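Local coordinates for protein 4-alpha-glucanotransferase (Corynebacterium glutamicum, PDB 5B68) that is an amylomaltase, a carbohydrate-active enzyme of the TIM-barrel class that also carries an N-terminal beta-sandwich domain, at residues A[34-39]-A[50-55]; A[18-23]-A[467-472]; A[5-10]-A[30-35]; A[428-433]-A[441-446]. All coordinates share one frame; numbering follows the deposited sequence.

Contact 1: residues A[34-39]-A[50-55]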
# COMPACT_ATOMS: atom_id res chain seq x y z
N THR A 34 -15.92 -6.06 23.53
CA THR A 34 -14.98 -5.86 22.41
C THR A 34 -13.81 -6.87 22.55
O THR A 34 -13.39 -7.46 21.56
CB THR A 34 -14.47 -4.41 22.38
OG1 THR A 34 -15.55 -3.55 21.93
CG2 THR A 34 -13.21 -4.31 21.46
N LEU A 35 -13.29 -7.04 23.76
CA LEU A 35 -12.19 -7.97 23.94
C LEU A 35 -12.61 -9.37 23.50
O LEU A 35 -11.89 -10.04 22.77
CB LEU A 35 -11.72 -7.99 25.37
CG LEU A 35 -11.01 -6.71 25.85
CD1 LEU A 35 -10.67 -6.82 27.33
CD2 LEU A 35 -9.77 -6.29 25.01
N VAL A 36 -13.75 -9.81 23.99
CA VAL A 36 -14.25 -11.12 23.65
C VAL A 36 -14.46 -11.25 22.16
O VAL A 36 -14.11 -12.31 21.58
CB VAL A 36 -15.56 -11.44 24.47
CG1 VAL A 36 -16.23 -12.68 23.97
CG2 VAL A 36 -15.24 -11.55 25.96
N LYS A 37 -15.05 -10.26 21.50
CA LYS A 37 -15.36 -10.41 20.06
C LYS A 37 -14.07 -10.39 19.21
O LYS A 37 -13.97 -11.10 18.24
CB LYS A 37 -16.29 -9.30 19.57
CG LYS A 37 -17.69 -9.56 20.06
CD LYS A 37 -18.60 -8.37 19.85
CE LYS A 37 -20.05 -8.81 20.03
NZ LYS A 37 -20.89 -7.58 20.23
N ILE A 38 -13.09 -9.61 19.61
CA ILE A 38 -11.81 -9.59 18.88
C ILE A 38 -11.06 -10.89 19.16
O ILE A 38 -10.56 -11.48 18.24
CB ILE A 38 -10.95 -8.37 19.24
CG1 ILE A 38 -11.71 -7.10 18.82
CG2 ILE A 38 -9.58 -8.42 18.52
CD1 ILE A 38 -12.11 -7.08 17.38
N LEU A 39 -11.06 -11.38 20.39
CA LEU A 39 -10.45 -12.71 20.66
C LEU A 39 -11.08 -13.83 19.83
O LEU A 39 -10.39 -14.65 19.26
CB LEU A 39 -10.50 -13.02 22.14
CG LEU A 39 -9.51 -12.16 22.93
CD1 LEU A 39 -9.82 -12.17 24.43
CD2 LEU A 39 -8.09 -12.68 22.77
N ASN A 50 -20.89 -14.37 23.62
CA ASN A 50 -19.98 -13.31 23.96
C ASN A 50 -20.19 -13.00 25.44
O ASN A 50 -20.04 -11.87 25.89
CB ASN A 50 -20.27 -12.09 23.09
CG ASN A 50 -20.14 -12.41 21.61
OD1 ASN A 50 -19.06 -12.74 21.12
ND2 ASN A 50 -21.26 -12.33 20.89
N LEU A 51 -20.54 -14.06 26.18
CA LEU A 51 -20.78 -14.01 27.61
C LEU A 51 -19.93 -15.03 28.38
O LEU A 51 -20.43 -15.68 29.30
CB LEU A 51 -22.27 -14.20 27.90
CG LEU A 51 -23.19 -13.05 27.50
CD1 LEU A 51 -24.45 -13.03 28.34
CD2 LEU A 51 -22.47 -11.71 27.64
N PRO A 52 -18.59 -15.18 27.97
CA PRO A 52 -17.88 -16.28 28.65
C PRO A 52 -17.59 -16.09 30.14
O PRO A 52 -17.35 -14.99 30.61
CB PRO A 52 -16.57 -16.41 27.88
CG PRO A 52 -16.26 -15.03 27.49
CD PRO A 52 -17.57 -14.51 27.03
N ASN A 53 -17.64 -17.19 30.87
CA ASN A 53 -17.35 -17.25 32.29
C ASN A 53 -15.86 -17.34 32.64
O ASN A 53 -15.04 -17.55 31.76
CB ASN A 53 -18.13 -18.38 32.96
CG ASN A 53 -17.71 -19.76 32.48
OD1 ASN A 53 -18.54 -20.58 32.15
ND2 ASN A 53 -16.42 -20.02 32.48
N ASP A 54 -15.52 -17.16 33.91
CA ASP A 54 -14.12 -17.15 34.31
C ASP A 54 -13.40 -18.46 34.02
O ASP A 54 -12.22 -18.41 33.64
CB ASP A 54 -13.95 -16.76 35.78
CG ASP A 54 -14.07 -15.25 36.02
OD1 ASP A 54 -14.16 -14.44 35.07
OD2 ASP A 54 -14.06 -14.89 37.22
N ASP A 55 -14.06 -19.61 34.24
CA ASP A 55 -13.52 -20.92 33.84
C ASP A 55 -13.07 -20.98 32.40
O ASP A 55 -11.97 -21.43 32.15
CB ASP A 55 -14.52 -22.09 34.06
CG ASP A 55 -14.60 -22.54 35.50
OD1 ASP A 55 -13.85 -22.02 36.36
OD2 ASP A 55 -15.44 -23.43 35.79

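Contact 2: residues A[18-23]-A[467-472]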
# COMPACT_ATOMS: atom_id res chain seq x y z
N THR A 18 -6.09 -3.56 25.70
CA THR A 18 -7.25 -3.39 26.65
C THR A 18 -7.61 -1.93 26.94
O THR A 18 -8.60 -1.64 27.63
CB THR A 18 -6.95 -4.07 27.98
OG1 THR A 18 -5.82 -3.47 28.60
CG2 THR A 18 -6.68 -5.59 27.76
N SER A 19 -6.75 -1.02 26.49
CA SER A 19 -7.10 0.40 26.47
C SER A 19 -6.26 1.10 25.42
O SER A 19 -5.28 0.55 24.97
CB SER A 19 -6.78 1.03 27.83
OG SER A 19 -5.41 0.82 28.15
N TYR A 20 -6.61 2.33 25.09
CA TYR A 20 -5.81 3.11 24.11
C TYR A 20 -6.11 4.61 24.26
O TYR A 20 -7.04 5.00 25.00
CB TYR A 20 -6.08 2.60 22.68
CG TYR A 20 -7.48 2.71 22.23
CD1 TYR A 20 -7.93 3.85 21.59
CD2 TYR A 20 -8.39 1.67 22.44
CE1 TYR A 20 -9.26 3.97 21.20
CE2 TYR A 20 -9.69 1.78 22.03
CZ TYR A 20 -10.13 2.92 21.44
OH TYR A 20 -11.42 3.03 21.07
N THR A 21 -5.34 5.42 23.56
CA THR A 21 -5.65 6.80 23.43
C THR A 21 -6.10 7.00 22.00
O THR A 21 -5.52 6.47 21.07
CB THR A 21 -4.45 7.69 23.73
OG1 THR A 21 -3.96 7.37 25.03
CG2 THR A 21 -4.86 9.14 23.70
N ASP A 22 -7.20 7.71 21.84
CA ASP A 22 -7.75 7.93 20.52
C ASP A 22 -6.98 9.02 19.77
O ASP A 22 -5.99 9.56 20.25
CB ASP A 22 -9.23 8.27 20.60
CG ASP A 22 -9.50 9.57 21.31
OD1 ASP A 22 -8.54 10.32 21.56
OD2 ASP A 22 -10.67 9.82 21.61
N TYR A 23 -7.42 9.29 18.55
CA TYR A 23 -6.79 10.29 17.72
C TYR A 23 -7.07 11.72 18.20
O TYR A 23 -6.50 12.67 17.69
CB TYR A 23 -7.16 10.09 16.25
CG TYR A 23 -6.33 9.04 15.56
CD1 TYR A 23 -5.32 8.37 16.22
CD2 TYR A 23 -6.57 8.71 14.24
CE1 TYR A 23 -4.57 7.41 15.58
CE2 TYR A 23 -5.81 7.75 13.60
CZ TYR A 23 -4.82 7.11 14.28
OH TYR A 23 -4.08 6.17 13.65
N ARG A 467 0.70 -2.26 14.41
CA ARG A 467 -0.57 -2.54 15.00
C ARG A 467 -1.67 -2.03 14.08
O ARG A 467 -1.43 -1.12 13.25
CB ARG A 467 -0.62 -1.83 16.39
CG ARG A 467 -0.65 -0.32 16.27
CD ARG A 467 -0.47 0.35 17.61
NE ARG A 467 0.90 0.27 18.11
CZ ARG A 467 1.63 1.32 18.49
NH1 ARG A 467 2.85 1.14 18.91
NH2 ARG A 467 1.15 2.56 18.40
N LEU A 468 -2.87 -2.56 14.20
CA LEU A 468 -4.01 -2.03 13.46
C LEU A 468 -5.09 -1.77 14.44
O LEU A 468 -5.32 -2.58 15.32
CB LEU A 468 -4.52 -3.03 12.43
CG LEU A 468 -3.62 -3.15 11.18
CD1 LEU A 468 -4.07 -4.34 10.33
CD2 LEU A 468 -3.54 -1.89 10.36
N PHE A 469 -5.83 -0.71 14.21
CA PHE A 469 -7.11 -0.51 14.88
C PHE A 469 -8.18 -1.27 14.18
O PHE A 469 -8.37 -1.07 13.00
CB PHE A 469 -7.46 0.97 14.91
CG PHE A 469 -8.60 1.29 15.80
CD1 PHE A 469 -8.44 1.34 17.18
CD2 PHE A 469 -9.86 1.49 15.27
CE1 PHE A 469 -9.53 1.60 18.01
CE2 PHE A 469 -10.95 1.74 16.10
CZ PHE A 469 -10.79 1.80 17.45
N VAL A 470 -8.85 -2.15 14.91
CA VAL A 470 -9.88 -3.03 14.36
C VAL A 470 -11.13 -2.97 15.23
O VAL A 470 -11.04 -2.81 16.46
CB VAL A 470 -9.40 -4.52 14.29
CG1 VAL A 470 -8.26 -4.64 13.30
CG2 VAL A 470 -8.94 -5.06 15.62
N MET A 471 -12.27 -3.25 14.60
CA MET A 471 -13.54 -3.31 15.30
C MET A 471 -14.24 -4.58 14.89
O MET A 471 -13.97 -5.09 13.82
CB MET A 471 -14.36 -2.08 14.93
CG MET A 471 -14.75 -2.08 13.46
SD MET A 471 -14.99 -0.43 12.79
CE MET A 471 -13.25 0.05 12.78
N PRO A 472 -15.08 -5.16 15.77
CA PRO A 472 -15.87 -6.31 15.31
C PRO A 472 -16.64 -5.90 14.06
O PRO A 472 -17.10 -4.76 13.96
CB PRO A 472 -16.81 -6.56 16.48
CG PRO A 472 -16.12 -6.02 17.65
CD PRO A 472 -15.36 -4.82 17.19

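Contact 3: residues A[5-10]-A[30-35]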
# COMPACT_ATOMS: atom_id res chain seq x y z
N ARG A 5 -9.64 -9.40 35.22
CA ARG A 5 -8.23 -9.74 35.30
C ARG A 5 -7.84 -10.90 34.37
O ARG A 5 -6.80 -10.88 33.77
CB ARG A 5 -7.77 -9.98 36.74
CG ARG A 5 -8.16 -11.30 37.35
CD ARG A 5 -6.94 -12.20 37.44
NE ARG A 5 -6.73 -12.78 38.77
CZ ARG A 5 -5.60 -13.37 39.15
NH1 ARG A 5 -5.49 -13.87 40.37
NH2 ARG A 5 -4.58 -13.45 38.33
N PHE A 6 -8.69 -11.90 34.26
CA PHE A 6 -8.43 -13.06 33.40
C PHE A 6 -8.62 -12.64 31.94
O PHE A 6 -7.88 -13.07 31.08
CB PHE A 6 -9.36 -14.24 33.79
CG PHE A 6 -9.13 -14.76 35.20
CD1 PHE A 6 -7.93 -15.36 35.54
CD2 PHE A 6 -10.11 -14.60 36.19
CE1 PHE A 6 -7.68 -15.82 36.85
CE2 PHE A 6 -9.86 -15.05 37.50
CZ PHE A 6 -8.67 -15.68 37.82
N LEU A 7 -9.62 -11.82 31.63
CA LEU A 7 -9.78 -11.33 30.28
C LEU A 7 -8.58 -10.49 29.81
O LEU A 7 -8.11 -10.64 28.69
CB LEU A 7 -11.05 -10.49 30.12
CG LEU A 7 -12.17 -10.88 29.19
CD1 LEU A 7 -13.04 -9.64 28.94
CD2 LEU A 7 -11.67 -11.48 27.89
N ASN A 8 -8.09 -9.61 30.66
CA ASN A 8 -6.84 -8.86 30.38
C ASN A 8 -5.65 -9.78 30.17
O ASN A 8 -4.83 -9.57 29.25
CB ASN A 8 -6.49 -7.89 31.52
CG ASN A 8 -7.41 -6.70 31.57
OD1 ASN A 8 -8.13 -6.43 30.64
ND2 ASN A 8 -7.43 -6.02 32.72
N GLU A 9 -5.56 -10.83 30.97
CA GLU A 9 -4.47 -11.76 30.83
C GLU A 9 -4.54 -12.40 29.45
O GLU A 9 -3.50 -12.51 28.77
CB GLU A 9 -4.48 -12.83 31.91
CG GLU A 9 -3.20 -13.66 31.99
CD GLU A 9 -3.20 -14.69 33.13
OE1 GLU A 9 -2.28 -15.51 33.15
OE2 GLU A 9 -4.09 -14.68 33.99
N LEU A 10 -5.73 -12.79 29.05
CA LEU A 10 -5.90 -13.44 27.78
C LEU A 10 -5.66 -12.50 26.61
O LEU A 10 -4.98 -12.84 25.66
CB LEU A 10 -7.28 -14.04 27.70
CG LEU A 10 -7.60 -14.94 26.50
CD1 LEU A 10 -6.71 -16.18 26.37
CD2 LEU A 10 -9.04 -15.36 26.60
N VAL A 30 -11.24 -0.38 26.96
CA VAL A 30 -11.94 -1.16 25.98
C VAL A 30 -12.94 -2.01 26.73
O VAL A 30 -12.64 -2.51 27.82
CB VAL A 30 -10.93 -2.02 25.17
CG1 VAL A 30 -11.65 -3.00 24.26
CG2 VAL A 30 -10.00 -1.09 24.36
N SER A 31 -14.09 -2.19 26.15
CA SER A 31 -15.12 -2.98 26.82
C SER A 31 -14.79 -4.48 26.85
O SER A 31 -14.05 -4.99 25.99
CB SER A 31 -16.45 -2.80 26.15
OG SER A 31 -16.53 -3.39 24.89
N ASP A 32 -15.37 -5.19 27.83
CA ASP A 32 -15.28 -6.64 27.87
C ASP A 32 -15.77 -7.22 26.54
O ASP A 32 -15.17 -8.16 26.02
CB ASP A 32 -16.19 -7.22 28.98
CG ASP A 32 -15.66 -6.99 30.40
OD1 ASP A 32 -14.61 -6.33 30.59
OD2 ASP A 32 -16.34 -7.52 31.34
N ASP A 33 -16.90 -6.69 26.04
CA ASP A 33 -17.57 -7.20 24.85
C ASP A 33 -16.64 -7.14 23.64
O ASP A 33 -16.58 -8.07 22.83
CB ASP A 33 -18.85 -6.37 24.53
CG ASP A 33 -19.68 -6.96 23.46
OD1 ASP A 33 -20.18 -8.09 23.63
OD2 ASP A 33 -19.82 -6.34 22.39
N THR A 34 -15.92 -6.06 23.53
CA THR A 34 -14.98 -5.86 22.41
C THR A 34 -13.81 -6.87 22.55
O THR A 34 -13.39 -7.46 21.56
CB THR A 34 -14.47 -4.41 22.38
OG1 THR A 34 -15.55 -3.55 21.93
CG2 THR A 34 -13.21 -4.31 21.46
N LEU A 35 -13.29 -7.04 23.76
CA LEU A 35 -12.19 -7.97 23.94
C LEU A 35 -12.61 -9.37 23.50
O LEU A 35 -11.89 -10.04 22.77
CB LEU A 35 -11.72 -7.99 25.37
CG LEU A 35 -11.01 -6.71 25.85
CD1 LEU A 35 -10.67 -6.82 27.33
CD2 LEU A 35 -9.77 -6.29 25.01

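Contact 4: residues A[428-433]-A[441-446]. With SO4 (sulfate ion), chain K.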
# COMPACT_ATOMS: atom_id res chain seq x y z
N PRO A 428 -10.35 -6.81 6.00
CA PRO A 428 -10.03 -7.83 7.00
C PRO A 428 -8.55 -7.80 7.36
O PRO A 428 -7.71 -7.76 6.46
CB PRO A 428 -10.43 -9.13 6.31
CG PRO A 428 -10.20 -8.89 4.87
CD PRO A 428 -10.50 -7.41 4.67
N PRO A 429 -8.20 -7.80 8.65
CA PRO A 429 -6.77 -7.70 8.95
C PRO A 429 -6.09 -9.04 8.81
O PRO A 429 -6.69 -10.08 8.94
CB PRO A 429 -6.77 -7.26 10.39
CG PRO A 429 -8.03 -7.80 10.98
CD PRO A 429 -9.02 -7.71 9.86
N TRP A 430 -4.77 -9.00 8.74
CA TRP A 430 -4.00 -10.20 8.88
C TRP A 430 -4.29 -10.78 10.26
O TRP A 430 -4.54 -10.07 11.20
CB TRP A 430 -2.51 -9.89 8.89
CG TRP A 430 -1.86 -9.39 7.66
CD1 TRP A 430 -1.16 -8.24 7.54
CD2 TRP A 430 -1.75 -10.05 6.40
NE1 TRP A 430 -0.65 -8.12 6.29
CE2 TRP A 430 -0.99 -9.22 5.56
CE3 TRP A 430 -2.23 -11.25 5.89
CZ2 TRP A 430 -0.70 -9.55 4.25
CZ3 TRP A 430 -1.94 -11.58 4.60
CH2 TRP A 430 -1.19 -10.73 3.79
N HIS A 431 -4.26 -12.10 10.36
CA HIS A 431 -4.23 -12.74 11.63
C HIS A 431 -2.75 -12.73 12.10
O HIS A 431 -1.90 -13.29 11.40
CB HIS A 431 -4.74 -14.20 11.48
CG HIS A 431 -4.86 -14.90 12.79
ND1 HIS A 431 -6.05 -15.32 13.33
CD2 HIS A 431 -3.92 -15.15 13.72
CE1 HIS A 431 -5.83 -15.81 14.54
NE2 HIS A 431 -4.54 -15.75 14.78
N PRO A 432 -2.43 -12.04 13.22
CA PRO A 432 -1.03 -11.92 13.63
C PRO A 432 -0.24 -13.22 13.82
O PRO A 432 0.98 -13.20 13.61
CB PRO A 432 -1.08 -11.19 14.94
CG PRO A 432 -2.43 -10.50 14.96
CD PRO A 432 -3.35 -11.26 14.06
N VAL A 433 -0.87 -14.26 14.35
CA VAL A 433 -0.20 -15.58 14.50
C VAL A 433 -0.19 -16.41 13.27
O VAL A 433 0.84 -17.01 12.89
CB VAL A 433 -0.77 -16.40 15.70
CG1 VAL A 433 -0.09 -17.76 15.86
CG2 VAL A 433 -0.68 -15.57 16.98
N ILE A 441 4.63 -15.80 4.05
CA ILE A 441 4.79 -15.92 2.64
C ILE A 441 3.78 -15.05 1.85
O ILE A 441 4.18 -14.49 0.82
CB ILE A 441 4.75 -17.41 2.20
CG1 ILE A 441 5.94 -18.16 2.79
CG2 ILE A 441 4.62 -17.51 0.68
CD1 ILE A 441 7.33 -17.73 2.30
N PRO A 442 2.53 -14.89 2.34
CA PRO A 442 1.60 -13.97 1.62
C PRO A 442 2.05 -12.49 1.60
O PRO A 442 1.84 -11.78 0.61
CB PRO A 442 0.33 -14.16 2.39
CG PRO A 442 0.38 -15.63 2.80
CD PRO A 442 1.78 -15.70 3.30
N TRP A 443 2.71 -12.06 2.68
CA TRP A 443 3.26 -10.69 2.78
C TRP A 443 4.46 -10.58 1.81
O TRP A 443 4.56 -9.63 0.99
CB TRP A 443 3.69 -10.42 4.22
CG TRP A 443 4.33 -9.11 4.51
CD1 TRP A 443 5.43 -8.93 5.27
CD2 TRP A 443 3.84 -7.80 4.21
NE1 TRP A 443 5.74 -7.60 5.37
CE2 TRP A 443 4.74 -6.88 4.79
CE3 TRP A 443 2.74 -7.31 3.52
CZ2 TRP A 443 4.59 -5.50 4.65
CZ3 TRP A 443 2.58 -5.97 3.37
CH2 TRP A 443 3.51 -5.05 3.96
N ARG A 444 5.39 -11.57 1.84
CA ARG A 444 6.44 -11.63 0.88
C ARG A 444 5.95 -11.53 -0.59
O ARG A 444 6.50 -10.78 -1.39
CB ARG A 444 7.25 -12.96 0.97
CG ARG A 444 8.41 -12.98 -0.02
CD ARG A 444 9.09 -14.35 -0.03
NE ARG A 444 8.28 -15.32 -0.73
CZ ARG A 444 8.58 -16.62 -0.84
NH1 ARG A 444 9.67 -17.11 -0.27
NH2 ARG A 444 7.73 -17.47 -1.47
N ASN A 445 4.94 -12.34 -0.92
CA ASN A 445 4.57 -12.48 -2.32
C ASN A 445 3.91 -11.19 -2.85
O ASN A 445 4.20 -10.80 -4.01
CB ASN A 445 3.65 -13.69 -2.49
CG ASN A 445 4.41 -15.01 -2.36
OD1 ASN A 445 5.62 -15.05 -2.28
ND2 ASN A 445 3.68 -16.09 -2.39
N LEU A 446 3.06 -10.54 -2.04
CA LEU A 446 2.46 -9.29 -2.50
C LEU A 446 3.56 -8.21 -2.68
O LEU A 446 3.61 -7.52 -3.72
CB LEU A 446 1.31 -8.87 -1.66
CG LEU A 446 1.56 -8.18 -0.34
CD1 LEU A 446 1.80 -6.67 -0.45
CD2 LEU A 446 0.43 -8.47 0.56
S SO4 K . 9.58 -20.66 -0.89
O1 SO4 K . 10.55 -21.55 -1.57
O2 SO4 K . 8.71 -21.40 0.06
O3 SO4 K . 10.32 -19.62 -0.10
O4 SO4 K . 8.73 -20.10 -1.97

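Contact 1: residues A[34-39]-A[50-55]
With chi1 at 171°, Val36 sets CG1 beside its carbonyl carbon and CG2 beside its backbone N, a fork of two methyls that meets the chain at Asn50 and Pro52. Both prongs reach the same ring carbon: CG1 lies 3.8 Å from Pro52 CD and CG2 lies 3.9 Å from it, while CG1 is also 3.8 Å from Asn50 CA. A branched valine suits this spot because one residue presents two apolar contacts without a long, flexible chain. Lys37 carries CG beside its backbone N (chi1 -75°) and then runs extended, crossing the amide of Asn50 at about a right angle. Its methylenes do the touching: CG is 3.6 Å from Asn50 OD1, and CE is 3.8 Å from Asn50 ND2. The ammonium NZ goes on to a salt bridge with Asp33. Asn50, whose atoms are poorly ordered, has positive phi, a conformation asparagine tolerates well. Three residues further on, Asn53 is the N-cap of helix 54-69. The loop leading to helix 54-69 thus passes helix 32-41 on its Val36 side, while Leu39 packs against helix 5-13 and Ile38 against strand 467-472.

Contact 2: residues A[18-23]-A[467-472]
Tyr20 and Phe469 meet as a T-shaped pair, the edge of the phenylalanine directed at the face of the tyrosine. The packing is concentrated at one place: Phe469 CE1 stands above the Tyr20 ring, displaced toward its rim, and comes within 3.7 Å of Tyr20 CZ. The adjacent Phe469 CZ lies 3.9 Å from Tyr20 OH, so the approach is shifted to the hydroxyl end of the ring. The ring planes are inclined at 74° and the centroids lie 5.4 Å apart, a geometry that brings the C-H at Phe469 CE1 over the face of Tyr20. Two long aromatic side chains are apt here because the backbones are far apart, with 10.0 Å between Tyr20 CA and Phe469 CA. Tyr20 spans its share with CG in the crowded position between backbone N and carbonyl carbon (chi1 61°). Both rings are buried, and Phe469 makes a second edge-to-face pair with Tyr482. The neighbouring residues are looser. Thr21 is exposed, and the exposed, poorly ordered Tyr23 does not touch segment 467-472. Backbone bonding between Tyr20 and Ile28 places the tyrosine in the hairpin of strands 19-21 and 27-29, and Phe469 belongs to a four-stranded antiparallel sheet. The edge-to-face pair thus joins the N-terminal beta-hairpin to that separate sheet.

Contact 3: residues A[5-10]-A[30-35]
Leu7 CD1 is the methyl that meets the start of helix 32-41. It rests against the backbone and side chain of Asp32, 3.9 Å from Asp32 CA and 4.0 Å from Asp32 CB, and it also lies 4.0 Å from Leu35 CD1. The chi1 of Leu7, -118°, lies away from the staggered positions, and of its two methyls CD1 makes the contact. Beside it, Asn8 passes Leu35 at a slant, and its OD1 approaches Leu35 CD1 to 4.2 Å, a loose contact between a polar atom and a methyl. Leucine fits both buried positions, since each has a compact branched end to fill the gap between two helices. This is helix-on-helix packing among the N-terminal helices: the side of helix 5-13 that bears Leu7 meets the first turn of helix 32-41, and Leu7 also touches Ile57 of helix 54-69. Further out, the polar groups around the leucines are held by Arg4, which lies just before helix 5-13. Arg4 forms a salt bridge with Asp32 OD1 and hydrogen bonds with Asn8 OD1 and Val30 O, tying helix 5-13 to the start of helix 32-41. The beginning of helix 32-41 is itself fixed by Ser31, the N-cap, whose OG accepts from Thr34 N at 3.1 Å with an N-H...O angle of 154°. An aspartate in the first turn, as at Asp32, probably also interacts favourably with the positive end of the helix dipole. Beyond the cap, Thr34 OG1 is hydrogen-bonded to Thr479 O.

Contact 4: residues A[428-433]-A[441-446]
Trp430, from a loop, pushes the outer end of its indole toward Pro442, Trp443 and Leu446 of helix 441-452, in the TIM-barrel family region of the chain; Trp443 and Leu446 also pack on Leu387 of barrel strand 382-387. The contact between the two segments is apolar throughout. Trp430 CH2 lies 4.0 Å from Pro442 CB, the two side chains meeting at an oblique angle. Leu446 comes from the opposite direction and places CD2 at the ring edge, 4.0 Å from Trp430 CZ2. The two indole side chains run about perpendicular, with Trp430 CZ2 4.2 Å from Trp443 CE3. Keeping CG beside the backbone N (chi1 -68°), Trp430 reaches all three partners with the outer carbons of its six-membered ring, CZ2, CZ3 and CH2, a span few other side chains could cover. The polar edge of Trp443 is satisfied separately, NE1 donating to Leu490 O.

Charged and polar bonds lie on another side of the helix. Arg444 NE donates to Asn445 OD1 at 3.1 Å, within the guanidinium plane, which limits rotation of the group; a weak bond from NH2 reaches the same oxygen. The guanidinium also makes a cation-pi contact with Trp143. A sulfate ion, probably from the crystallisation liquor, is held by two bonds, Arg444 NH2 to O4 at 2.9 Å and NH1 to O3 at 2.6 Å. Over the centre of the guanidinium lies Ile441 CD1, 3.5 Å above its plane.

Overall arrangement
From the N terminus, contact 3 closes the first loop, bringing helix 32-41 back to helix 5-13 around the hairpin 19-21/27-29. Contact 1 starts where contact 3 ends, sharing Thr34 and Leu35, and closes the short connection to helix 54-69. Contact 2 opens inside the loop of contact 3 and so crosses it; its far end, 444 residues on, takes the hairpin to strand 467-472. Contacts 1 and 4 both nest within that long loop, and contact 4 follows contacts 1 and 3 in series. Strand 467-472 is the common neighbour: contact 1 touches it through Lys37 on Pro472, and contact 4 through Pro429 on Leu468 and Val470, joining the N-terminal helices to the barrel region.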